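Local atomic coordinates of MlnD (Bacillus methylotrophicus, PDB entry 5IL5), a protein that probably removes water from carrier-bound beta-hydroxyacyl intermediates, this chain being the dehydratase domain of a trans-acyltransferase polyketide synthase linked to macrolactin. Residues H33-C38 with Q74-R79; R112-P117 with S125-S130; P70-I75 with L96-P101. One frame throughout, in Å; residues are numbered along the deposited sequence.

Contact 1: residues H33-C38 with Q74-R79; sequences HPYISC and QIEMAR
His33 and Glu76 make the polar half of this contact. Imidazole NE2 of His33 donates to OE2 of Glu76 at 2.9 Å on the anti side of that oxygen, with an N-H...O angle of 151°; ring and carboxylate are turned 29° against each other. At the other ring nitrogen, His33 ND1 accepts the backbone N-H of Tyr35 at 3.0 Å, within the type I turn that runs from His33 to Ile36, so the imidazole is fixed in rotation from both nitrogens. Glu76 is held in turn by its own helix: NE of Arg79 donates to OE1 of Glu76 at 2.9 Å from above the carboxylate plane, as part of a salt bridge. The backbone N-H of Ile213 also bonds to OE1 of Glu76, and that of Ile212 to OE2.

The rest is van der Waals packing. CB of Tyr35 sits 4.0 Å from CG of Met77, the two side chains crossing at about a right angle, and the ring atom CE2 of Tyr35 approaches CG of Glu76 at 3.9 Å. With CG1 anti to its carbonyl carbon (chi1 -55°), Ile36 extends CD1 to 3.8 Å from the carbonyl oxygen of Met77.

A long helix laid against a curved antiparallel sheet is the hallmark of the hotdog fold, and here the turn leading into strand 36-39 packs on helix 74-86 of the N-terminal hotdog.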
loop_
_atom_site.group_PDB
_atom_site.type_symbol
_atom_site.label_atom_id
_atom_site.label_comp_id
_atom_site.label_asym_id
_atom_site.label_seq_id
_atom_site.Cartn_x
_atom_site.Cartn_y
_atom_site.Cartn_z
ATOM N N HIS A 33 5.462 9.088 3.615
ATOM C CA HIS A 33 6.555 9.635 4.409
ATOM C C HIS A 33 7.538 10.305 3.451
ATOM O O HIS A 33 7.580 9.950 2.271
ATOM C CB HIS A 33 7.231 8.522 5.229
ATOM C CG HIS A 33 8.384 8.952 6.082
ATOM N ND1 HIS A 33 9.669 9.101 5.607
ATOM C CD2 HIS A 33 8.444 9.205 7.410
ATOM C CE1 HIS A 33 10.466 9.443 6.605
ATOM N NE2 HIS A 33 9.746 9.516 7.708
ATOM N N PRO A 34 8.319 11.285 3.922
ATOM C CA PRO A 34 9.274 11.944 3.012
ATOM C C PRO A 34 10.175 10.981 2.246
ATOM O O PRO A 34 10.632 11.318 1.145
ATOM C CB PRO A 34 10.092 12.846 3.952
ATOM C CG PRO A 34 9.347 12.891 5.260
ATOM C CD PRO A 34 8.075 12.112 5.114
ATOM N N TYR A 35 10.459 9.800 2.798
ATOM C CA TYR A 35 11.267 8.798 2.122
ATOM C C TYR A 35 10.468 7.590 1.655
ATOM O O TYR A 35 11.040 6.712 1.004
ATOM C CB TYR A 35 12.406 8.310 3.030
ATOM C CG TYR A 35 13.171 9.384 3.774
ATOM C CD1 TYR A 35 13.559 10.561 3.149
ATOM C CD2 TYR A 35 13.556 9.190 5.093
ATOM C CE1 TYR A 35 14.275 11.527 3.830
ATOM C CE2 TYR A 35 14.272 10.147 5.775
ATOM C CZ TYR A 35 14.631 11.312 5.140
ATOM O OH TYR A 35 15.346 12.265 5.821
ATOM N N ILE A 36 9.176 7.510 1.967
ATOM C CA ILE A 36 8.337 6.371 1.592
ATOM C C ILE A 36 7.159 6.896 0.781
ATOM O O ILE A 36 6.364 7.700 1.283
ATOM C CB ILE A 36 7.857 5.575 2.822
ATOM C CG1 ILE A 36 9.053 5.124 3.678
ATOM C CG2 ILE A 36 7.006 4.384 2.405
ATOM C CD1 ILE A 36 8.662 4.586 5.049
ATOM N N SER A 37 7.049 6.447 -0.470
ATOM C CA SER A 37 6.025 6.981 -1.359
ATOM C C SER A 37 4.707 6.220 -1.270
ATOM O O SER A 37 3.638 6.834 -1.357
ATOM C CB SER A 37 6.528 6.988 -2.806
ATOM O OG SER A 37 6.721 5.683 -3.310
ATOM N N CYS A 38 4.745 4.903 -1.097
ATOM C CA CYS A 38 3.510 4.132 -1.069
ATOM C C CYS A 38 3.779 2.741 -0.519
ATOM O O CYS A 38 4.927 2.318 -0.363
ATOM C CB CYS A 38 2.887 4.042 -2.463
ATOM S SG CYS A 38 3.936 3.274 -3.706
ATOM N N GLN A 74 18.555 5.768 6.944
ATOM C CA GLN A 74 17.808 4.543 6.703
ATOM C C GLN A 74 17.105 4.059 7.961
ATOM O O GLN A 74 16.096 3.351 7.873
ATOM C CB GLN A 74 18.768 3.490 6.172
ATOM C CG GLN A 74 19.279 3.849 4.805
ATOM C CD GLN A 74 20.454 3.010 4.378
ATOM O OE1 GLN A 74 20.313 1.833 4.062
ATOM N NE2 GLN A 74 21.627 3.624 4.345
ATOM N N ILE A 75 17.623 4.415 9.139
ATOM C CA ILE A 75 16.927 4.074 10.375
ATOM C C ILE A 75 15.542 4.704 10.384
ATOM O O ILE A 75 14.560 4.071 10.794
ATOM C CB ILE A 75 17.748 4.505 11.605
ATOM C CG1 ILE A 75 19.129 3.835 11.618
ATOM C CG2 ILE A 75 16.985 4.156 12.874
ATOM C CD1 ILE A 75 20.029 4.305 12.764
ATOM N N GLU A 76 15.437 5.959 9.938
ATOM C CA GLU A 76 14.128 6.594 9.807
ATOM C C GLU A 76 13.236 5.828 8.831
ATOM O O GLU A 76 12.038 5.658 9.082
ATOM C CB GLU A 76 14.298 8.052 9.377
ATOM C CG GLU A 76 12.997 8.819 9.157
ATOM C CD GLU A 76 12.169 8.956 10.414
ATOM O OE1 GLU A 76 12.717 8.758 11.519
ATOM O OE2 GLU A 76 10.971 9.287 10.288
ATOM N N MET A 77 13.799 5.355 7.716
ATOM C CA MET A 77 13.016 4.540 6.790
ATOM C C MET A 77 12.440 3.319 7.496
ATOM O O MET A 77 11.253 3.001 7.357
ATOM C CB MET A 77 13.875 4.090 5.605
ATOM C CG MET A 77 14.324 5.186 4.667
ATOM S SD MET A 77 15.569 4.626 3.487
ATOM C CE MET A 77 15.981 6.186 2.742
ATOM N N ALA A 78 13.273 2.617 8.259
ATOM C CA ALA A 78 12.798 1.438 8.970
ATOM C C ALA A 78 11.790 1.816 10.047
ATOM O O ALA A 78 10.758 1.150 10.205
ATOM C CB ALA A 78 13.984 0.688 9.570
ATOM N N ARG A 79 12.075 2.878 10.804
ATOM C CA ARG A 79 11.166 3.288 11.863
ATOM C C ARG A 79 9.809 3.662 11.296
ATOM O O ARG A 79 8.772 3.291 11.856
ATOM C CB ARG A 79 11.755 4.462 12.637
ATOM C CG ARG A 79 10.859 4.973 13.756
ATOM C CD ARG A 79 10.985 6.460 13.947
ATOM N NE ARG A 79 10.583 7.224 12.773
ATOM C CZ ARG A 79 9.321 7.403 12.390
ATOM N NH1 ARG A 79 8.322 6.870 13.082
ATOM N NH2 ARG A 79 9.052 8.124 11.313
#

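Contact 2: residues R112-P117 with S125-S130; sequences RIVLTP and SIEKQS
OE1 of Glu127 is gripped twice by one arginine. Arg112 NH2 donates to it at 2.7 Å, close to the line of the C-O bond, while Arg112 NE reaches the same Glu127 OE1 at 2.9 Å from the anti side and tilted out of the carboxylate plane. The oxygen lies at the edge of the guanidinium, near its plane, and the two flat groups are turned 46° against each other. With CG of Arg112 set between the backbone N and the carbonyl carbon (chi1 74°) and the chain extended from there, the guanidinium is carried across to the neighbouring strand. CG2 of Val114 lies on one side of the Arg112 guanidinium, 3.7 Å above its plane and offset toward the rim, and also touches the carboxylate of Glu127.

Strands 111-117 and 122-128 form an antiparallel beta hairpin. Arg112 with Glu127 and Val114 with Ser125 are hydrogen-bonded pairs, the latter closed by Val114 N to Ser125 O at 2.6 Å and Ser125 N to Val114 O at 2.7 Å. Between them, Ile113 and Ile126 form a non-hydrogen-bonded pair on the other face, where CD1 of Ile113 meets CG1 of Ile126 at 3.9 Å as the side chains cross. That face turns to helix 74-86: Ile113 packs on Ala81 and Ile126 on Gln74. Farther along, Leu115 and Pro117 pack on Phe43 of the second subunit.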
loop_
_atom_site.group_PDB
_atom_site.type_symbol
_atom_site.label_atom_id
_atom_site.label_comp_id
_atom_site.label_asym_id
_atom_site.label_seq_id
_atom_site.Cartn_x
_atom_site.Cartn_y
_atom_site.Cartn_z
ATOM N N ARG A 112 13.293 -0.389 -1.997
ATOM C CA ARG A 112 12.153 -0.879 -1.235
ATOM C C ARG A 112 12.633 -1.377 0.118
ATOM O O ARG A 112 13.799 -1.743 0.288
ATOM C CB ARG A 112 11.445 -2.026 -1.950
ATOM C CG ARG A 112 12.232 -3.319 -1.874
ATOM C CD ARG A 112 11.658 -4.400 -2.737
ATOM N NE ARG A 112 12.371 -5.656 -2.527
ATOM C CZ ARG A 112 11.910 -6.842 -2.900
ATOM N NH1 ARG A 112 10.741 -6.925 -3.514
ATOM N NH2 ARG A 112 12.615 -7.937 -2.661
ATOM N N ILE A 113 11.713 -1.421 1.079
ATOM C CA ILE A 113 11.983 -1.997 2.389
ATOM C C ILE A 113 11.033 -3.166 2.606
ATOM O O ILE A 113 9.813 -3.017 2.462
ATOM C CB ILE A 113 11.837 -0.952 3.512
ATOM C CG1 ILE A 113 12.107 -1.592 4.876
ATOM C CG2 ILE A 113 10.459 -0.311 3.483
ATOM C CD1 ILE A 113 12.290 -0.589 5.993
ATOM N N VAL A 114 11.594 -4.318 2.964
ATOM C CA VAL A 114 10.830 -5.521 3.273
ATOM C C VAL A 114 10.837 -5.690 4.782
ATOM O O VAL A 114 11.883 -5.530 5.420
ATOM C CB VAL A 114 11.424 -6.758 2.577
ATOM C CG1 VAL A 114 10.609 -8.009 2.900
ATOM C CG2 VAL A 114 11.501 -6.544 1.075
ATOM N N LEU A 115 9.674 -5.991 5.351
ATOM C CA LEU A 115 9.531 -6.207 6.784
ATOM C C LEU A 115 8.935 -7.584 7.032
ATOM O O LEU A 115 7.890 -7.925 6.469
ATOM C CB LEU A 115 8.646 -5.136 7.421
ATOM C CG LEU A 115 9.073 -3.696 7.156
ATOM C CD1 LEU A 115 8.322 -3.119 5.970
ATOM C CD2 LEU A 115 8.849 -2.865 8.403
ATOM N N THR A 116 9.585 -8.362 7.885
ATOM C CA THR A 116 9.157 -9.737 8.137
ATOM C C THR A 116 8.848 -9.912 9.619
ATOM O O THR A 116 9.773 -9.845 10.451
ATOM C CB THR A 116 10.224 -10.740 7.700
ATOM O OG1 THR A 116 10.612 -10.471 6.348
ATOM C CG2 THR A 116 9.651 -12.150 7.762
ATOM N N PRO A 117 7.590 -10.129 9.999
ATOM C CA PRO A 117 7.273 -10.374 11.410
ATOM C C PRO A 117 7.746 -11.748 11.863
ATOM O O PRO A 117 7.812 -12.698 11.081
ATOM C CB PRO A 117 5.742 -10.285 11.446
ATOM C CG PRO A 117 5.327 -10.682 10.065
ATOM C CD PRO A 117 6.383 -10.138 9.154
ATOM N N SER A 125 14.543 -5.318 5.743
ATOM C CA SER A 125 15.580 -5.269 4.729
ATOM C C SER A 125 15.284 -4.085 3.834
ATOM O O SER A 125 14.170 -3.962 3.315
ATOM C CB SER A 125 15.632 -6.544 3.882
ATOM O OG SER A 125 16.281 -7.603 4.554
ATOM N N ILE A 126 16.273 -3.228 3.653
ATOM C CA ILE A 126 16.192 -2.147 2.690
ATOM C C ILE A 126 16.994 -2.612 1.488
ATOM O O ILE A 126 18.189 -2.907 1.607
ATOM C CB ILE A 126 16.734 -0.834 3.272
ATOM C CG1 ILE A 126 15.939 -0.471 4.532
ATOM C CG2 ILE A 126 16.651 0.275 2.244
ATOM C CD1 ILE A 126 16.434 0.751 5.285
ATOM N N GLU A 127 16.344 -2.682 0.331
ATOM C CA GLU A 127 16.868 -3.425 -0.802
ATOM C C GLU A 127 16.745 -2.602 -2.072
ATOM O O GLU A 127 15.953 -1.661 -2.153
ATOM C CB GLU A 127 16.125 -4.764 -0.990
ATOM C CG GLU A 127 15.994 -5.620 0.272
ATOM C CD GLU A 127 15.152 -6.874 0.061
ATOM O OE1 GLU A 127 14.509 -6.994 -0.997
ATOM O OE2 GLU A 127 15.150 -7.758 0.942
ATOM N N LYS A 128 17.568 -2.953 -3.057
ATOM C CA LYS A 128 17.236 -2.645 -4.438
ATOM C C LYS A 128 16.037 -3.486 -4.843
ATOM O O LYS A 128 15.999 -4.692 -4.587
ATOM C CB LYS A 128 18.405 -2.920 -5.382
ATOM C CG LYS A 128 19.612 -1.996 -5.252
ATOM C CD LYS A 128 20.572 -2.212 -6.424
ATOM C CE LYS A 128 21.777 -1.287 -6.349
ATOM N NZ LYS A 128 22.965 -1.803 -7.098
ATOM N N GLN A 129 15.057 -2.852 -5.484
ATOM C CA GLN A 129 13.893 -3.601 -5.935
ATOM C C GLN A 129 14.243 -4.562 -7.066
ATOM O O GLN A 129 13.630 -5.627 -7.181
ATOM C CB GLN A 129 12.801 -2.630 -6.379
ATOM C CG GLN A 129 11.499 -3.305 -6.694
ATOM C CD GLN A 129 10.361 -2.329 -6.832
ATOM O OE1 GLN A 129 10.418 -1.404 -7.640
ATOM N NE2 GLN A 129 9.327 -2.513 -6.024
ATOM N N SER A 130 15.211 -4.205 -7.914
ATOM C CA SER A 130 15.484 -5.009 -9.102
ATOM C C SER A 130 16.037 -6.386 -8.743
ATOM O O SER A 130 15.696 -7.383 -9.391
ATOM C CB SER A 130 16.444 -4.269 -10.029
ATOM O OG SER A 130 17.696 -4.074 -9.405
#

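Contact 3: residues P70-I75 with L96-P101; sequences PFLSQI and LSFREP
Phe71 and Pro101 bring the two backbones nearest, their CA atoms 6.9 Å apart, and the chains diverge from there to Ile75 and Leu96, so the gap between the type I turn 71-74 and the strand 96-98 is bridged by side chains without a hydrogen bond. Phe98 is the main side chain in it. Its CG stands anti to the carbonyl carbon (chi1 -65°), which points the ring at the 71-75 segment. There CE2 of Phe98 comes within 3.5 Å of the carbonyl oxygen of Phe71, and CZ of Phe98 meets the methyl CD2 of Leu72 at 3.9 Å, the leucine chain crossing the phenyl at about a right angle. The amide of Gln74 slides past in the opposite direction, its NE2 4.0 Å from CE2 of Phe98 at the ring edge and its plane 89° from that of the ring. The same NE2 makes a weak hydrogen bond back to the Phe71 carbonyl.

At one end of the contact Phe71 and Pro101 lie side by side and point the same way, CE1 of Phe71 3.8 Å from CB of Pro101. At the other, the side chains of Ile75 and Leu96 cross at about a right angle, CG1 of Ile75 touching CD2 of Leu96 at 3.6 Å.

Leu72 continues this apolar layer onto Ile218 and Tyr222 of helix 215-229. Strand 92-98 itself runs between strands 134-140 and 239-245, where Leu96 and Phe98 both pack on Ile240, so the contact lies at the junction of the N-terminal hotdog with the C-terminal one.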
loop_
_atom_site.group_PDB
_atom_site.type_symbol
_atom_site.label_atom_id
_atom_site.label_comp_id
_atom_site.label_asym_id
_atom_site.label_seq_id
_atom_site.Cartn_x
_atom_site.Cartn_y
_atom_site.Cartn_z
ATOM N N PRO A 70 22.720 9.590 2.781
ATOM C CA PRO A 70 23.368 9.325 4.072
ATOM C C PRO A 70 22.980 7.962 4.627
ATOM O O PRO A 70 21.826 7.537 4.537
ATOM C CB PRO A 70 22.867 10.465 4.967
ATOM C CG PRO A 70 21.728 11.095 4.227
ATOM C CD PRO A 70 22.020 10.885 2.786
ATOM N N PHE A 71 23.963 7.282 5.217
ATOM C CA PHE A 71 23.740 5.932 5.718
ATOM C C PHE A 71 22.623 5.896 6.750
ATOM O O PHE A 71 21.632 5.177 6.587
ATOM C CB PHE A 71 25.029 5.375 6.325
ATOM C CG PHE A 71 26.085 5.067 5.319
ATOM C CD1 PHE A 71 25.950 3.969 4.492
ATOM C CD2 PHE A 71 27.220 5.853 5.206
ATOM C CE1 PHE A 71 26.914 3.664 3.561
ATOM C CE2 PHE A 71 28.189 5.553 4.269
ATOM C CZ PHE A 71 28.036 4.453 3.445
ATOM N N LEU A 72 22.773 6.664 7.830
ATOM C CA LEU A 72 21.966 6.432 9.019
ATOM C C LEU A 72 20.521 6.889 8.868
ATOM O O LEU A 72 19.667 6.461 9.653
ATOM C CB LEU A 72 22.605 7.136 10.217
ATOM C CG LEU A 72 24.002 6.648 10.629
ATOM C CD1 LEU A 72 24.437 7.249 11.957
ATOM C CD2 LEU A 72 24.078 5.127 10.678
ATOM N N SER A 73 20.206 7.703 7.862
ATOM C CA SER A 73 18.814 8.085 7.658
ATOM C C SER A 73 17.943 6.894 7.299
ATOM O O SER A 73 16.713 7.002 7.331
ATOM C CB SER A 73 18.707 9.143 6.564
ATOM O OG SER A 73 19.010 10.433 7.065
ATOM N N GLN A 74 18.555 5.768 6.944
ATOM C CA GLN A 74 17.808 4.543 6.703
ATOM C C GLN A 74 17.105 4.059 7.961
ATOM O O GLN A 74 16.096 3.351 7.873
ATOM C CB GLN A 74 18.768 3.490 6.172
ATOM C CG GLN A 74 19.279 3.849 4.805
ATOM C CD GLN A 74 20.454 3.010 4.378
ATOM O OE1 GLN A 74 20.313 1.833 4.062
ATOM N NE2 GLN A 74 21.627 3.624 4.345
ATOM N N ILE A 75 17.623 4.415 9.139
ATOM C CA ILE A 75 16.927 4.074 10.375
ATOM C C ILE A 75 15.542 4.704 10.384
ATOM O O ILE A 75 14.560 4.071 10.794
ATOM C CB ILE A 75 17.748 4.505 11.605
ATOM C CG1 ILE A 75 19.129 3.835 11.618
ATOM C CG2 ILE A 75 16.985 4.156 12.874
ATOM C CD1 ILE A 75 20.029 4.305 12.764
ATOM N N LEU A 96 21.516 -3.562 13.779
ATOM C CA LEU A 96 21.520 -2.920 12.475
ATOM C C LEU A 96 22.787 -3.299 11.720
ATOM O O LEU A 96 23.877 -3.357 12.296
ATOM C CB LEU A 96 21.429 -1.403 12.617
ATOM C CG LEU A 96 20.227 -0.849 13.383
ATOM C CD1 LEU A 96 20.484 -0.827 14.889
ATOM C CD2 LEU A 96 19.900 0.546 12.885
ATOM N N SER A 97 22.637 -3.585 10.430
ATOM C CA SER A 97 23.752 -4.001 9.586
ATOM C C SER A 97 23.711 -3.208 8.288
ATOM O O SER A 97 22.714 -3.256 7.564
ATOM C CB SER A 97 23.685 -5.502 9.301
ATOM O OG SER A 97 24.782 -5.907 8.511
ATOM N N PHE A 98 24.787 -2.483 7.993
ATOM C CA PHE A 98 24.896 -1.700 6.767
ATOM C C PHE A 98 25.882 -2.386 5.832
ATOM O O PHE A 98 27.051 -2.572 6.183
ATOM C CB PHE A 98 25.322 -0.266 7.073
ATOM C CG PHE A 98 24.299 0.506 7.863
ATOM C CD1 PHE A 98 24.195 0.358 9.239
ATOM C CD2 PHE A 98 23.419 1.364 7.223
ATOM C CE1 PHE A 98 23.247 1.066 9.956
ATOM C CE2 PHE A 98 22.475 2.069 7.939
ATOM C CZ PHE A 98 22.389 1.917 9.303
ATOM N N ARG A 99 25.409 -2.752 4.641
ATOM C CA ARG A 99 26.182 -3.560 3.708
ATOM C C ARG A 99 26.578 -2.847 2.426
ATOM O O ARG A 99 27.642 -3.142 1.880
ATOM C CB ARG A 99 25.395 -4.825 3.351
ATOM C CG ARG A 99 25.408 -5.846 4.466
ATOM C CD ARG A 99 24.421 -6.961 4.237
ATOM N NE ARG A 99 24.553 -7.576 2.921
ATOM C CZ ARG A 99 23.960 -8.714 2.582
ATOM N NH1 ARG A 99 23.207 -9.364 3.461
ATOM N NH2 ARG A 99 24.120 -9.201 1.363
ATOM N N GLU A 100 25.753 -1.939 1.919
ATOM C CA GLU A 100 26.075 -1.222 0.697
ATOM C C GLU A 100 25.618 0.224 0.822
ATOM O O GLU A 100 24.609 0.503 1.483
ATOM C CB GLU A 100 25.416 -1.856 -0.541
ATOM C CG GLU A 100 25.968 -3.227 -0.923
ATOM C CD GLU A 100 27.424 -3.186 -1.377
ATOM O OE1 GLU A 100 27.900 -2.090 -1.765
ATOM O OE2 GLU A 100 28.085 -4.252 -1.346
ATOM N N PRO A 101 26.344 1.161 0.216
ATOM C CA PRO A 101 25.866 2.544 0.155
ATOM C C PRO A 101 24.809 2.735 -0.920
ATOM O O PRO A 101 24.787 2.049 -1.944
ATOM C CB PRO A 101 27.132 3.338 -0.181
ATOM C CG PRO A 101 27.969 2.377 -0.938
ATOM C CD PRO A 101 27.707 1.031 -0.326
#

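In the fold
Helix 74-86 ties the three together: contacts 1 and 3 both use it and share Gln74 and Ile75, while contact 2 belongs to the sheet behind it. Contacts 1 and 3 are buried, with centres about 12 Å apart, whereas contact 2 is only partly buried and one of its strands, 111-117, packs on the second subunit. The chemistry follows the place. Contact 3, closest of the three to the centre of the chain's fold, is mainly apolar and has no hydrogen bond across it; contact 1 combines packing with a hydrogen-bonded His33-Glu76-Arg79 cluster; contact 2 is mainly backbone pairing with a salt bridge on one face. Contacts 1 and 2 meet where CD1 of Ile113 reaches CA of Ala78 at 3.6 Å.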